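Local coordinates for protein N-acetylglucosamine 2-epimerase (Xylella fastidiosa, PDB 3GT5) that probably interconverts sugar epimers, as an isomerase of the N-acylglucosamine 2-epimerase family, at residues R168-N173 with E219-W225. Numbering follows the deposited sequence.
Sequences RYRGQN and EHYDMRW
Arg170 and Tyr221 pair through their backbones: Tyr221 N reaches Arg170 O at 2.8 Å, and Arg170 N returns a bond to Tyr221 O at 3.1 Å. Two residues on, Gln172 N donates to Glu219 O at 2.9 Å, while in the non-hydrogen-bonded pair Gly171 and His220, Gly171 CA makes a CA-H...O contact with Glu219 O at 3.4 Å. This short antiparallel ribbon ties the strand that runs straight into helix 172-189 to the chain that follows helix 192-211, consecutive helices of what is, in this family, an (alpha/alpha)6 barrel. Among side-chain bonds, Tyr169 OH meets His220 ND1 at 2.7 Å in the planes of both rings, which touch rim to rim at 53°; His220 NE2 is held by Pro242 O. Gln172 bends at chi2 (82°) and presents NE2 to the syn side of Glu219 OE1, 3.1 Å away and 28° out of the carboxylate plane. Trp253 NE1 is hydrogen-bonded to Gln172 OE1, and Glu219 OE2 to His249 ND1. In nonpolar packing, Arg170 CB sits 3.5 Å from the centroid of the Trp225 six-membered ring, over its face, a CH-pi contact; Arg168 CD lies 3.8 Å from Met223 SD. The Arg170 guanidinium turns back, NH1 bonding Tyr169 O and Thr167 O.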
# COMPACT_ATOMS: atom_id res chain seq x y z
N ARG A 168 -5.22 9.42 -21.02
CA ARG A 168 -6.03 10.44 -20.35
C ARG A 168 -6.52 10.03 -18.97
O ARG A 168 -7.17 10.83 -18.31
CB ARG A 168 -7.23 10.85 -21.22
CG ARG A 168 -6.78 11.79 -22.34
CD ARG A 168 -7.94 12.25 -23.23
NE ARG A 168 -8.43 11.10 -23.97
CZ ARG A 168 -9.57 10.45 -23.74
NH1 ARG A 168 -9.87 9.41 -24.49
NH2 ARG A 168 -10.40 10.84 -22.80
N TYR A 169 -6.26 8.80 -18.55
CA TYR A 169 -6.77 8.31 -17.28
C TYR A 169 -6.08 9.11 -16.14
O TYR A 169 -4.85 9.32 -16.18
CB TYR A 169 -6.47 6.83 -17.13
CG TYR A 169 -6.81 6.32 -15.75
CD1 TYR A 169 -8.11 6.02 -15.42
CD2 TYR A 169 -5.83 6.12 -14.80
CE1 TYR A 169 -8.44 5.58 -14.18
CE2 TYR A 169 -6.15 5.68 -13.54
CZ TYR A 169 -7.45 5.41 -13.21
OH TYR A 169 -7.81 4.97 -11.94
N ARG A 170 -6.83 9.51 -15.13
CA ARG A 170 -6.25 10.05 -13.92
C ARG A 170 -6.82 9.23 -12.74
O ARG A 170 -8.05 8.97 -12.67
CB ARG A 170 -6.61 11.52 -13.78
CG ARG A 170 -6.08 12.40 -14.94
CD ARG A 170 -4.60 12.50 -14.94
NE ARG A 170 -4.16 13.30 -16.09
CZ ARG A 170 -3.82 12.84 -17.28
NH1 ARG A 170 -3.77 11.53 -17.55
NH2 ARG A 170 -3.47 13.73 -18.22
N GLY A 171 -5.95 8.90 -11.78
CA GLY A 171 -6.26 7.92 -10.75
C GLY A 171 -5.82 8.38 -9.39
O GLY A 171 -4.72 8.95 -9.26
N GLN A 172 -6.66 8.14 -8.38
CA GLN A 172 -6.29 8.54 -7.01
C GLN A 172 -5.22 7.57 -6.46
O GLN A 172 -4.39 7.99 -5.62
CB GLN A 172 -7.52 8.66 -6.07
CG GLN A 172 -8.03 7.33 -5.48
CD GLN A 172 -7.21 6.90 -4.28
OE1 GLN A 172 -6.81 7.76 -3.50
NE2 GLN A 172 -7.00 5.59 -4.10
N ASN A 173 -5.25 6.30 -6.89
CA ASN A 173 -4.47 5.23 -6.23
C ASN A 173 -2.96 5.44 -6.33
O ASN A 173 -2.24 5.34 -5.32
CB ASN A 173 -4.87 3.87 -6.83
CG ASN A 173 -4.62 2.70 -5.90
OD1 ASN A 173 -4.10 2.84 -4.83
ND2 ASN A 173 -5.06 1.54 -6.32
N GLU A 219 -12.04 6.59 -7.16
CA GLU A 219 -10.78 6.14 -7.71
C GLU A 219 -10.40 6.78 -9.03
O GLU A 219 -9.21 7.03 -9.28
CB GLU A 219 -10.77 4.64 -7.95
CG GLU A 219 -10.94 3.79 -6.70
CD GLU A 219 -9.77 3.88 -5.75
OE1 GLU A 219 -8.60 3.89 -6.19
OE2 GLU A 219 -10.03 3.96 -4.52
N HIS A 220 -11.39 7.00 -9.90
CA HIS A 220 -11.14 7.25 -11.33
C HIS A 220 -11.62 8.61 -11.83
O HIS A 220 -12.68 9.05 -11.48
CB HIS A 220 -11.86 6.20 -12.15
CG HIS A 220 -11.63 4.82 -11.65
ND1 HIS A 220 -10.36 4.31 -11.50
CD2 HIS A 220 -12.48 3.86 -11.23
CE1 HIS A 220 -10.45 3.06 -11.06
NE2 HIS A 220 -11.72 2.77 -10.88
N TYR A 221 -10.79 9.26 -12.62
CA TYR A 221 -11.07 10.59 -13.10
C TYR A 221 -10.67 10.77 -14.57
O TYR A 221 -9.92 10.00 -15.15
CB TYR A 221 -10.33 11.66 -12.25
CG TYR A 221 -10.59 11.54 -10.78
CD1 TYR A 221 -11.58 12.31 -10.15
CD2 TYR A 221 -9.87 10.63 -10.02
CE1 TYR A 221 -11.82 12.17 -8.76
CE2 TYR A 221 -10.11 10.48 -8.65
CZ TYR A 221 -11.09 11.26 -8.03
OH TYR A 221 -11.36 11.12 -6.67
N ASP A 222 -11.21 11.83 -15.19
CA ASP A 222 -10.83 12.18 -16.53
C ASP A 222 -9.59 13.09 -16.50
O ASP A 222 -9.09 13.40 -15.42
CB ASP A 222 -12.02 12.81 -17.31
CG ASP A 222 -12.50 14.17 -16.76
OD1 ASP A 222 -11.79 14.91 -16.05
OD2 ASP A 222 -13.65 14.54 -17.11
N MET A 223 -9.17 13.57 -17.67
CA MET A 223 -7.96 14.40 -17.76
C MET A 223 -8.06 15.76 -17.04
O MET A 223 -7.02 16.40 -16.75
CB MET A 223 -7.63 14.60 -19.26
CG MET A 223 -8.51 15.62 -20.01
SD MET A 223 -7.97 15.72 -21.76
CE MET A 223 -6.34 16.44 -21.55
N ARG A 224 -9.26 16.23 -16.75
CA ARG A 224 -9.47 17.46 -16.01
C ARG A 224 -9.77 17.20 -14.52
O ARG A 224 -10.21 18.06 -13.77
CB ARG A 224 -10.59 18.30 -16.68
CG ARG A 224 -10.11 19.00 -17.92
CD ARG A 224 -11.24 19.67 -18.62
NE ARG A 224 -12.13 18.74 -19.30
CZ ARG A 224 -11.99 18.32 -20.57
NH1 ARG A 224 -12.90 17.51 -21.09
NH2 ARG A 224 -10.94 18.67 -21.31
N TRP A 225 -9.47 15.98 -14.08
CA TRP A 225 -9.73 15.53 -12.74
C TRP A 225 -11.19 15.69 -12.29
O TRP A 225 -11.48 15.85 -11.12
CB TRP A 225 -8.74 16.14 -11.75
CG TRP A 225 -7.37 15.56 -11.87
CD1 TRP A 225 -6.34 16.04 -12.63
CD2 TRP A 225 -6.90 14.37 -11.26
NE1 TRP A 225 -5.23 15.23 -12.49
CE2 TRP A 225 -5.55 14.21 -11.62
CE3 TRP A 225 -7.48 13.44 -10.39
CZ2 TRP A 225 -4.78 13.13 -11.17
CZ3 TRP A 225 -6.73 12.39 -9.95
CH2 TRP A 225 -5.39 12.23 -10.34
O HOH W 1 -10.60 12.75 -20.50
O HOH W 2 -6.71 4.96 -9.26
O HOH W 3 -4.55 16.43 -17.32